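Uncharacterized protein (Wolinella succinogenes, PDB 3JYG) is of unknown function but belongs to the 6-pyruvoyl tetrahydropterin synthase family and binds a zinc ion through three histidines. Local coordinates at residues Asp12-Trp20 with Leu77-Pro88; Gly160-Phe168 with Lys173-Glu181. All coordinates share one frame; numbering follows the deposited sequence.

Contact 1 of 2, residues Asp12-Trp20 with Leu77-Pro88; sequences DFCYGHRVW and LDHRFIIDIDDP. With ZN (zinc ion), chain G.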
loop_
_atom_site.group_PDB
_atom_site.type_symbol
_atom_site.label_atom_id
_atom_site.label_comp_id
_atom_site.label_asym_id
_atom_site.label_seq_id
_atom_site.Cartn_x
_atom_site.Cartn_y
_atom_site.Cartn_z
ATOM N N ASP A 12 -0.333 -11.905 -9.760
ATOM C CA ASP A 12 0.067 -11.164 -10.957
ATOM C C ASP A 12 -0.303 -11.904 -12.244
ATOM O O ASP A 12 -0.334 -13.128 -12.256
ATOM C CB ASP A 12 1.592 -10.937 -10.917
ATOM C CG ASP A 12 2.029 -10.218 -9.656
ATOM O OD1 ASP A 12 2.864 -10.758 -8.907
ATOM O OD2 ASP A 12 1.511 -9.129 -9.374
ATOM N N PHE A 13 -0.602 -11.159 -13.318
ATOM C CA PHE A 13 -0.836 -11.712 -14.661
ATOM C C PHE A 13 -0.711 -10.612 -15.698
ATOM O O PHE A 13 -0.764 -9.430 -15.373
ATOM C CB PHE A 13 -2.197 -12.446 -14.829
ATOM C CG PHE A 13 -3.444 -11.538 -14.751
ATOM C CD1 PHE A 13 -3.889 -11.049 -13.519
ATOM C CD2 PHE A 13 -4.176 -11.204 -15.904
ATOM C CE1 PHE A 13 -5.020 -10.256 -13.412
ATOM C CE2 PHE A 13 -5.318 -10.375 -15.814
ATOM C CZ PHE A 13 -5.755 -9.921 -14.560
ATOM N N CYS A 14 -0.524 -11.018 -16.944
ATOM C CA CYS A 14 -0.447 -10.098 -18.085
ATOM C C CYS A 14 -1.633 -10.375 -18.991
ATOM O O CYS A 14 -2.028 -11.529 -19.136
ATOM C CB CYS A 14 0.879 -10.279 -18.856
ATOM S SG CYS A 14 2.334 -10.307 -17.813
ATOM N N TYR A 15 -2.189 -9.334 -19.609
ATOM C CA TYR A 15 -3.351 -9.532 -20.470
ATOM C C TYR A 15 -3.389 -8.413 -21.497
ATOM O O TYR A 15 -2.763 -7.391 -21.285
ATOM C CB TYR A 15 -4.662 -9.552 -19.646
ATOM C CG TYR A 15 -4.917 -8.252 -18.871
ATOM C CD1 TYR A 15 -4.144 -7.918 -17.738
ATOM C CD2 TYR A 15 -5.934 -7.357 -19.270
ATOM C CE1 TYR A 15 -4.360 -6.741 -17.032
ATOM C CE2 TYR A 15 -6.165 -6.169 -18.553
ATOM C CZ TYR A 15 -5.366 -5.859 -17.444
ATOM O OH TYR A 15 -5.593 -4.698 -16.697
ATOM N N GLY A 16 -4.146 -8.609 -22.575
ATOM C CA GLY A 16 -4.504 -7.488 -23.470
ATOM C C GLY A 16 -5.966 -7.106 -23.236
ATOM O O GLY A 16 -6.755 -7.920 -22.732
ATOM N N HIS A 17 -6.330 -5.864 -23.561
ATOM C CA HIS A 17 -7.717 -5.494 -23.532
ATOM C C HIS A 17 -7.880 -4.193 -24.283
ATOM O O HIS A 17 -6.896 -3.623 -24.801
ATOM C CB HIS A 17 -8.272 -5.417 -22.071
ATOM C CG HIS A 17 -7.995 -4.123 -21.341
ATOM N ND1 HIS A 17 -8.838 -3.636 -20.363
ATOM C CD2 HIS A 17 -6.973 -3.237 -21.428
ATOM C CE1 HIS A 17 -8.352 -2.504 -19.883
ATOM N NE2 HIS A 17 -7.223 -2.240 -20.518
ATOM N N ARG A 18 -9.132 -3.753 -24.345
ATOM C CA ARG A 18 -9.425 -2.368 -24.634
ATOM C C ARG A 18 -10.709 -1.983 -23.877
ATOM O O ARG A 18 -11.555 -2.833 -23.603
ATOM C CB ARG A 18 -9.552 -2.139 -26.154
ATOM C CG ARG A 18 -10.907 -2.423 -26.743
ATOM C CD ARG A 18 -10.958 -2.070 -28.240
ATOM N NE ARG A 18 -12.342 -2.011 -28.726
ATOM C CZ ARG A 18 -12.894 -0.945 -29.318
ATOM N NH1 ARG A 18 -12.207 0.201 -29.497
ATOM N NH2 ARG A 18 -14.148 -1.029 -29.747
ATOM N N VAL A 19 -10.821 -0.703 -23.562
ATOM C CA VAL A 19 -11.974 -0.147 -22.866
ATOM C C VAL A 19 -12.730 0.620 -23.923
ATOM O O VAL A 19 -12.386 1.749 -24.222
ATOM C CB VAL A 19 -11.517 0.835 -21.776
ATOM C CG1 VAL A 19 -12.729 1.382 -20.991
ATOM C CG2 VAL A 19 -10.529 0.130 -20.832
ATOM N N TRP A 20 -13.747 -0.014 -24.479
ATOM C CA TRP A 20 -14.313 0.399 -25.771
ATOM C C TRP A 20 -15.165 1.666 -25.584
ATOM O O TRP A 20 -15.267 2.486 -26.472
ATOM C CB TRP A 20 -15.093 -0.772 -26.410
ATOM C CG TRP A 20 -16.326 -1.274 -25.636
ATOM C CD1 TRP A 20 -16.414 -2.399 -24.814
ATOM C CD2 TRP A 20 -17.641 -0.674 -25.639
ATOM N NE1 TRP A 20 -17.704 -2.510 -24.320
ATOM C CE2 TRP A 20 -18.469 -1.471 -24.808
ATOM C CE3 TRP A 20 -18.197 0.466 -26.283
ATOM C CZ2 TRP A 20 -19.840 -1.163 -24.581
ATOM C CZ3 TRP A 20 -19.542 0.760 -26.072
ATOM C CH2 TRP A 20 -20.347 -0.058 -25.231
ATOM N N LEU A 77 -6.826 -16.245 -16.931
ATOM C CA LEU A 77 -6.576 -14.858 -17.328
ATOM C C LEU A 77 -5.175 -14.553 -17.839
ATOM O O LEU A 77 -5.021 -13.665 -18.655
ATOM C CB LEU A 77 -6.925 -13.888 -16.190
ATOM C CG LEU A 77 -8.321 -14.056 -15.568
ATOM C CD1 LEU A 77 -8.467 -13.059 -14.436
ATOM C CD2 LEU A 77 -9.408 -13.791 -16.611
ATOM N N ASP A 78 -4.154 -15.293 -17.400
ATOM C CA ASP A 78 -2.781 -14.897 -17.762
ATOM C C ASP A 78 -2.515 -15.163 -19.237
ATOM O O ASP A 78 -2.870 -16.224 -19.733
ATOM C CB ASP A 78 -1.742 -15.615 -16.919
ATOM C CG ASP A 78 -0.324 -15.129 -17.220
ATOM O OD1 ASP A 78 -0.039 -13.899 -17.117
ATOM O OD2 ASP A 78 0.498 -15.988 -17.636
ATOM N N HIS A 79 -1.886 -14.197 -19.915
ATOM C CA HIS A 79 -1.573 -14.331 -21.338
ATOM C C HIS A 79 -2.810 -14.439 -22.205
ATOM O O HIS A 79 -2.841 -15.212 -23.170
ATOM C CB HIS A 79 -0.578 -15.498 -21.571
ATOM C CG HIS A 79 0.842 -15.115 -21.259
ATOM N ND1 HIS A 79 1.287 -14.874 -19.974
ATOM C CD2 HIS A 79 1.889 -14.845 -22.076
ATOM C CE1 HIS A 79 2.548 -14.479 -20.015
ATOM N NE2 HIS A 79 2.943 -14.466 -21.278
ATOM N N ARG A 80 -3.845 -13.686 -21.855
ATOM C CA ARG A 80 -5.090 -13.719 -22.642
ATOM C C ARG A 80 -5.499 -12.307 -23.054
ATOM O O ARG A 80 -4.980 -11.328 -22.520
ATOM C CB ARG A 80 -6.227 -14.305 -21.819
ATOM C CG ARG A 80 -5.954 -15.645 -21.182
ATOM C CD ARG A 80 -5.947 -16.786 -22.183
ATOM N NE ARG A 80 -5.656 -18.015 -21.420
ATOM C CZ ARG A 80 -5.555 -19.225 -21.939
ATOM N NH1 ARG A 80 -5.800 -19.427 -23.228
ATOM N NH2 ARG A 80 -5.279 -20.256 -21.133
ATOM N N PHE A 81 -6.430 -12.200 -23.994
ATOM C CA PHE A 81 -7.040 -10.918 -24.297
ATOM C C PHE A 81 -8.507 -10.891 -23.735
ATOM O O PHE A 81 -9.369 -11.707 -24.136
ATOM C CB PHE A 81 -7.022 -10.675 -25.802
ATOM C CG PHE A 81 -7.532 -9.291 -26.213
ATOM C CD1 PHE A 81 -8.906 -9.012 -26.204
ATOM C CD2 PHE A 81 -6.643 -8.328 -26.678
ATOM C CE1 PHE A 81 -9.414 -7.745 -26.580
ATOM C CE2 PHE A 81 -7.109 -7.051 -27.086
ATOM C CZ PHE A 81 -8.531 -6.762 -27.021
ATOM N N ILE A 82 -8.782 -9.944 -22.856
ATOM C CA ILE A 82 -10.114 -9.892 -22.194
ATOM C C ILE A 82 -11.019 -8.945 -22.982
ATOM O O ILE A 82 -10.690 -7.789 -23.227
ATOM C CB ILE A 82 -10.056 -9.398 -20.713
ATOM C CG1 ILE A 82 -9.023 -10.207 -19.892
ATOM C CG2 ILE A 82 -11.479 -9.436 -20.075
ATOM C CD1 ILE A 82 -8.837 -9.687 -18.433
ATOM N N ILE A 83 -12.157 -9.461 -23.421
ATOM C CA ILE A 83 -13.024 -8.673 -24.296
ATOM C C ILE A 83 -14.475 -8.693 -23.795
ATOM O O ILE A 83 -15.006 -9.737 -23.416
ATOM C CB ILE A 83 -12.926 -9.135 -25.736
ATOM C CG1 ILE A 83 -13.594 -8.122 -26.689
ATOM C CG2 ILE A 83 -13.522 -10.571 -25.858
ATOM C CD1 ILE A 83 -13.401 -8.432 -28.241
ATOM N N ASP A 84 -15.093 -7.505 -23.772
ATOM C CA ASP A 84 -16.507 -7.390 -23.467
ATOM C C ASP A 84 -17.300 -8.093 -24.592
ATOM O O ASP A 84 -17.065 -7.854 -25.777
ATOM C CB ASP A 84 -16.851 -5.883 -23.289
ATOM C CG ASP A 84 -18.310 -5.613 -22.860
ATOM O OD1 ASP A 84 -19.165 -6.505 -22.838
ATOM O OD2 ASP A 84 -18.609 -4.445 -22.539
ATOM N N ILE A 85 -18.188 -9.024 -24.211
ATOM C CA ILE A 85 -19.206 -9.535 -25.149
ATOM C C ILE A 85 -19.861 -8.405 -25.977
ATOM O O ILE A 85 -20.193 -8.610 -27.129
ATOM C CB ILE A 85 -20.292 -10.423 -24.431
ATOM C CG1 ILE A 85 -21.199 -11.184 -25.406
ATOM C CG2 ILE A 85 -21.120 -9.639 -23.357
ATOM C CD1 ILE A 85 -20.460 -12.271 -26.233
ATOM N N ASP A 86 -20.063 -7.239 -25.394
ATOM C CA ASP A 86 -20.739 -6.180 -26.125
ATOM C C ASP A 86 -19.845 -5.144 -26.708
ATOM O O ASP A 86 -20.303 -4.093 -27.060
ATOM C CB ASP A 86 -21.766 -5.492 -25.244
ATOM C CG ASP A 86 -23.084 -6.267 -25.183
ATOM O OD1 ASP A 86 -23.321 -7.137 -26.060
ATOM O OD2 ASP A 86 -23.865 -6.015 -24.255
ATOM N N ASP A 87 -18.549 -5.406 -26.738
ATOM C CA ASP A 87 -17.632 -4.556 -27.480
ATOM C C ASP A 87 -18.097 -4.542 -28.935
ATOM O O ASP A 87 -18.327 -5.591 -29.513
ATOM C CB ASP A 87 -16.195 -5.127 -27.341
ATOM C CG ASP A 87 -15.127 -4.212 -27.937
ATOM O OD1 ASP A 87 -15.390 -3.556 -28.984
ATOM O OD2 ASP A 87 -14.020 -4.156 -27.351
ATOM N N PRO A 88 -18.214 -3.348 -29.550
ATOM C CA PRO A 88 -18.647 -3.239 -30.958
ATOM C C PRO A 88 -17.703 -3.952 -31.927
ATOM O O PRO A 88 -18.097 -4.277 -33.063
ATOM C CB PRO A 88 -18.552 -1.741 -31.233
ATOM C CG PRO A 88 -18.663 -1.109 -29.894
ATOM C CD PRO A 88 -18.039 -2.022 -28.919
HETATM ZN ZN ZN G . -5.984 -0.259 -20.274
HETATM O O HOH W 1 -13.769 -5.149 -24.726
HETATM O O HOH W 2 -11.037 -5.495 -24.658
HETATM O O HOH W 3 -7.178 -0.047 -18.094
HETATM O O HOH W 4 -5.073 1.896 -19.833
#
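Arg18 turns CG in between its backbone N and carbonyl carbon (chi1 85°), and its extended chain then reaches Asp87, whose own CG lies anti to the backbone N. The guanidinium grips the carboxylate side-on: NE bonds OD2, and Arg18 NH2 meets Asp87 OD1 at 2.9 Å, close to the guanidinium plane. Asp87 OD1 also caps the backbone N of Leu89, and Arg18 NH1 bonds Arg37 O. Trp20 lies beside this pair. Trp20 NE1 gives a nearly straight bond to Asp84 OD2 (2.8 Å), which lies in the ring plane while the N-H comes from above the carboxylate plane. One face of the indole is covered by Asp87 CA and by Pro88 CD, which sits 3.6 Å from Trp20 CD2. Further back, the strands pair in parallel: Gly16 N bonds Arg80 O and Gly16 O accepts from Ile82 N (2.9 Å). The Phe81 ring lies over Gly16 and His17, with His17 CA 4.0 Å from its centroid. Asp78 OD1 takes Cys14 N at 2.9 Å. His17 NE2 binds zinc at 2.4 Å, with His40, His42 and two waters. The contact thus ties a metal-binding strand end to a loop rich in carboxylates, where Arg18 probably offsets the charge of Asp87.

Contact 2 of 2, residues Gly160-Phe168 with Lys173-Glu181; sequences GVKVSSVEF and KSRARVYNE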
loop_
_atom_site.group_PDB
_atom_site.type_symbol
_atom_site.label_atom_id
_atom_site.label_comp_id
_atom_site.label_asym_id
_atom_site.label_seq_id
_atom_site.Cartn_x
_atom_site.Cartn_y
_atom_site.Cartn_z
ATOM N N GLY A 160 -14.719 -19.523 6.792
ATOM C CA GLY A 160 -15.106 -18.788 8.006
ATOM C C GLY A 160 -14.593 -17.359 8.034
ATOM O O GLY A 160 -14.572 -16.712 9.098
ATOM N N VAL A 161 -14.150 -16.847 6.878
ATOM C CA VAL A 161 -13.615 -15.477 6.832
ATOM C C VAL A 161 -14.429 -14.639 5.832
ATOM O O VAL A 161 -15.102 -15.195 4.961
ATOM C CB VAL A 161 -12.083 -15.444 6.458
ATOM C CG1 VAL A 161 -11.263 -16.302 7.409
ATOM C CG2 VAL A 161 -11.868 -15.889 5.030
ATOM N N LYS A 162 -14.386 -13.319 5.966
ATOM C CA LYS A 162 -15.011 -12.385 5.008
ATOM C C LYS A 162 -13.994 -11.917 3.935
ATOM O O LYS A 162 -12.823 -11.801 4.227
ATOM C CB LYS A 162 -15.504 -11.173 5.807
ATOM C CG LYS A 162 -15.986 -9.966 4.973
ATOM C CD LYS A 162 -16.081 -8.723 5.900
ATOM C CE LYS A 162 -16.307 -7.413 5.121
ATOM N NZ LYS A 162 -17.480 -7.419 4.193
ATOM N N VAL A 163 -14.425 -11.649 2.701
ATOM C CA VAL A 163 -13.584 -10.863 1.765
ATOM C C VAL A 163 -13.877 -9.373 1.968
ATOM O O VAL A 163 -14.949 -8.937 1.623
ATOM C CB VAL A 163 -13.914 -11.165 0.284
ATOM C CG1 VAL A 163 -12.874 -10.501 -0.642
ATOM C CG2 VAL A 163 -13.946 -12.644 0.028
ATOM N N SER A 164 -12.930 -8.588 2.476
ATOM C CA SER A 164 -13.232 -7.206 2.809
ATOM C C SER A 164 -13.082 -6.273 1.617
ATOM O O SER A 164 -13.861 -5.288 1.459
ATOM C CB SER A 164 -12.407 -6.729 3.994
ATOM O OG SER A 164 -11.071 -6.795 3.638
ATOM N N SER A 165 -12.099 -6.558 0.775
ATOM C CA SER A 165 -12.012 -5.895 -0.532
ATOM C C SER A 165 -11.058 -6.600 -1.494
ATOM O O SER A 165 -10.308 -7.515 -1.110
ATOM C CB SER A 165 -11.572 -4.437 -0.369
ATOM O OG SER A 165 -10.207 -4.394 0.115
ATOM N N VAL A 166 -11.089 -6.157 -2.749
ATOM C CA VAL A 166 -10.133 -6.608 -3.756
ATOM C C VAL A 166 -9.563 -5.376 -4.436
ATOM O O VAL A 166 -10.297 -4.446 -4.750
ATOM C CB VAL A 166 -10.864 -7.420 -4.807
ATOM C CG1 VAL A 166 -9.982 -7.681 -6.035
ATOM C CG2 VAL A 166 -11.346 -8.709 -4.198
ATOM N N GLU A 167 -8.257 -5.351 -4.622
ATOM C CA GLU A 167 -7.619 -4.289 -5.380
ATOM C C GLU A 167 -7.202 -4.850 -6.736
ATOM O O GLU A 167 -6.786 -6.015 -6.856
ATOM C CB GLU A 167 -6.358 -3.754 -4.678
ATOM C CG GLU A 167 -6.598 -3.186 -3.282
ATOM C CD GLU A 167 -5.309 -2.659 -2.660
ATOM O OE1 GLU A 167 -4.865 -3.257 -1.648
ATOM O OE2 GLU A 167 -4.724 -1.697 -3.226
ATOM N N PHE A 168 -7.305 -4.015 -7.749
ATOM C CA PHE A 168 -6.734 -4.369 -9.051
ATOM C C PHE A 168 -5.867 -3.221 -9.580
ATOM O O PHE A 168 -6.367 -2.100 -9.814
ATOM C CB PHE A 168 -7.811 -4.829 -10.032
ATOM C CG PHE A 168 -7.243 -5.310 -11.343
ATOM C CD1 PHE A 168 -6.653 -6.584 -11.440
ATOM C CD2 PHE A 168 -7.226 -4.469 -12.451
ATOM C CE1 PHE A 168 -6.066 -7.024 -12.665
ATOM C CE2 PHE A 168 -6.622 -4.900 -13.678
ATOM C CZ PHE A 168 -6.086 -6.190 -13.777
ATOM N N LYS A 173 1.263 2.608 -11.241
ATOM C CA LYS A 173 0.874 3.939 -10.827
ATOM C C LYS A 173 -0.608 4.133 -10.560
ATOM O O LYS A 173 -0.998 5.165 -10.051
ATOM C CB LYS A 173 1.256 4.947 -11.917
ATOM C CG LYS A 173 1.891 6.164 -11.402
ATOM C CD LYS A 173 3.378 5.874 -11.212
ATOM C CE LYS A 173 4.070 6.888 -10.290
ATOM N NZ LYS A 173 5.338 6.291 -9.757
ATOM N N SER A 174 -1.446 3.178 -10.935
ATOM C CA SER A 174 -2.876 3.438 -10.896
ATOM C C SER A 174 -3.613 2.153 -10.594
ATOM O O SER A 174 -3.282 1.064 -11.138
ATOM C CB SER A 174 -3.329 4.023 -12.225
ATOM O OG SER A 174 -3.142 3.082 -13.279
ATOM N N ARG A 175 -4.613 2.275 -9.723
ATOM C CA ARG A 175 -5.307 1.109 -9.230
ATOM C C ARG A 175 -6.721 1.397 -8.745
ATOM O O ARG A 175 -7.073 2.541 -8.451
ATOM C CB ARG A 175 -4.503 0.476 -8.119
ATOM C CG ARG A 175 -4.239 1.371 -6.949
ATOM C CD ARG A 175 -3.030 0.809 -6.191
ATOM N NE ARG A 175 -2.588 1.723 -5.151
ATOM C CZ ARG A 175 -1.565 2.574 -5.236
ATOM N NH1 ARG A 175 -1.306 3.336 -4.189
ATOM N NH2 ARG A 175 -0.794 2.649 -6.333
ATOM N N ALA A 176 -7.510 0.336 -8.723
ATOM C CA ALA A 176 -8.878 0.354 -8.299
ATOM C C ALA A 176 -9.001 -0.529 -7.080
ATOM O O ALA A 176 -8.188 -1.424 -6.847
ATOM C CB ALA A 176 -9.772 -0.159 -9.394
ATOM N N ARG A 177 -10.037 -0.267 -6.298
ATOM C CA ARG A 177 -10.315 -1.058 -5.137
ATOM C C ARG A 177 -11.847 -1.074 -5.044
ATOM O O ARG A 177 -12.537 -0.071 -5.364
ATOM C CB ARG A 177 -9.673 -0.425 -3.920
ATOM C CG ARG A 177 -9.590 -1.345 -2.657
ATOM C CD ARG A 177 -8.587 -0.839 -1.627
ATOM N NE ARG A 177 -8.495 -1.803 -0.547
ATOM C CZ ARG A 177 -7.602 -1.798 0.430
ATOM N NH1 ARG A 177 -6.625 -0.895 0.454
ATOM N NH2 ARG A 177 -7.666 -2.738 1.368
ATOM N N VAL A 178 -12.361 -2.256 -4.728
ATOM C CA VAL A 178 -13.774 -2.372 -4.439
ATOM C C VAL A 178 -13.920 -2.989 -3.034
ATOM O O VAL A 178 -13.352 -4.046 -2.746
ATOM C CB VAL A 178 -14.510 -3.197 -5.520
ATOM C CG1 VAL A 178 -15.991 -3.350 -5.137
ATOM C CG2 VAL A 178 -14.362 -2.556 -6.944
ATOM N N TYR A 179 -14.686 -2.304 -2.183
ATOM C CA TYR A 179 -14.862 -2.650 -0.804
ATOM C C TYR A 179 -16.199 -3.349 -0.630
ATOM O O TYR A 179 -17.235 -2.854 -1.069
ATOM C CB TYR A 179 -14.865 -1.383 0.064
ATOM C CG TYR A 179 -13.499 -0.865 0.345
ATOM C CD1 TYR A 179 -12.688 -1.457 1.329
ATOM C CD2 TYR A 179 -12.995 0.220 -0.356
ATOM C CE1 TYR A 179 -11.383 -0.958 1.583
ATOM C CE2 TYR A 179 -11.712 0.704 -0.094
ATOM C CZ TYR A 179 -10.935 0.113 0.849
ATOM O OH TYR A 179 -9.696 0.622 1.080
ATOM N N ASN A 180 -16.143 -4.493 0.035
ATOM C CA ASN A 180 -17.308 -5.236 0.399
ATOM C C ASN A 180 -17.792 -4.651 1.718
ATOM O O ASN A 180 -17.445 -5.141 2.815
ATOM C CB ASN A 180 -16.975 -6.715 0.536
ATOM C CG ASN A 180 -18.163 -7.535 0.940
ATOM O OD1 ASN A 180 -19.283 -7.046 0.922
ATOM N ND2 ASN A 180 -17.926 -8.776 1.336
ATOM N N GLU A 181 -18.555 -3.573 1.562
ATOM C CA GLU A 181 -19.282 -2.852 2.602
ATOM C C GLU A 181 -19.034 -1.353 2.521
ATOM O O GLU A 181 -19.961 -0.611 2.244
ATOM C CB GLU A 181 -19.030 -3.378 4.005
ATOM C CG GLU A 181 -20.134 -4.311 4.468
ATOM C CD GLU A 181 -20.330 -4.240 5.976
ATOM O OE1 GLU A 181 -19.719 -3.329 6.606
ATOM O OE2 GLU A 181 -21.088 -5.086 6.524
HETATM O O HOH W 5 -14.774 -3.619 3.691
#
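A beta hairpin at the C-terminal end of the chain is formed here by strands 162-169 and 174-180; the axes of 162-168 and 174-180 run antiparallel, 166° between their directions. Val166 and Val178 make a hydrogen-bonded pair, with Val178 N to Val166 O at 3.0 Å. Phe168 and Ala176 make the next, with Ala176 N to Phe168 O at 2.9 Å. Between them Glu167 faces Arg177 in a non-hydrogen-bonded pair. Arg177 keeps CG anti to its N (chi1 -166°) and runs out extended, which carries its guanidinium alongside Ser165 and Glu167. Arg177 NE bonds Ser165 OG at 3.2 Å, with the oxygen in the guanidinium plane. The Glu167 carboxylate stacks on one face, the planes 4° apart. Glu167 OE1 is 3.6 Å from Arg177 NH1, a long salt bridge of charges alone; OE1 is also bonded by His49. Tyr179 OH lies over the opposite face, toward the rim, so the guanidinium has a neighbour on each face. At the far end Asn180 ND2 bonds Val163 O at 3.0 Å, and Lys162 NZ bonds Asn180 O at 2.7 Å. A water bridges Ser164 O and Asn180 O. Strand 40-52 pairs with the other edge of 162-169, and helix 141-155 covers Val163 and Val178. Strand 174-180 continues the sheet into the third subunit through an antiparallel ladder, where Arg175 forms a salt bridge with Glu10 of that subunit.

Overall arrangement
Contact 1 closes before contact 2 opens along the chain, and their centres lie about 20 Å apart. Both belong to one mixed sheet. Strand 40-52 separates strand 3-17 of contact 1 from strand 162-169 of contact 2, and supplies the zinc ligands His40 and His42. The contacts meet through aromatic side chains: Phe168 CE2 is 3.2 Å from Tyr15 OH. The Phe168 side chain is also about 8 Å from the zinc. Contact 1 joins two inner strands and carries one zinc ligand, whereas contact 2 holds one edge strand of the chain's own sheet, which a neighbouring subunit extends. Across subunits the two regions come together, since Asp12 forms a salt bridge with Lys173 of the second subunit.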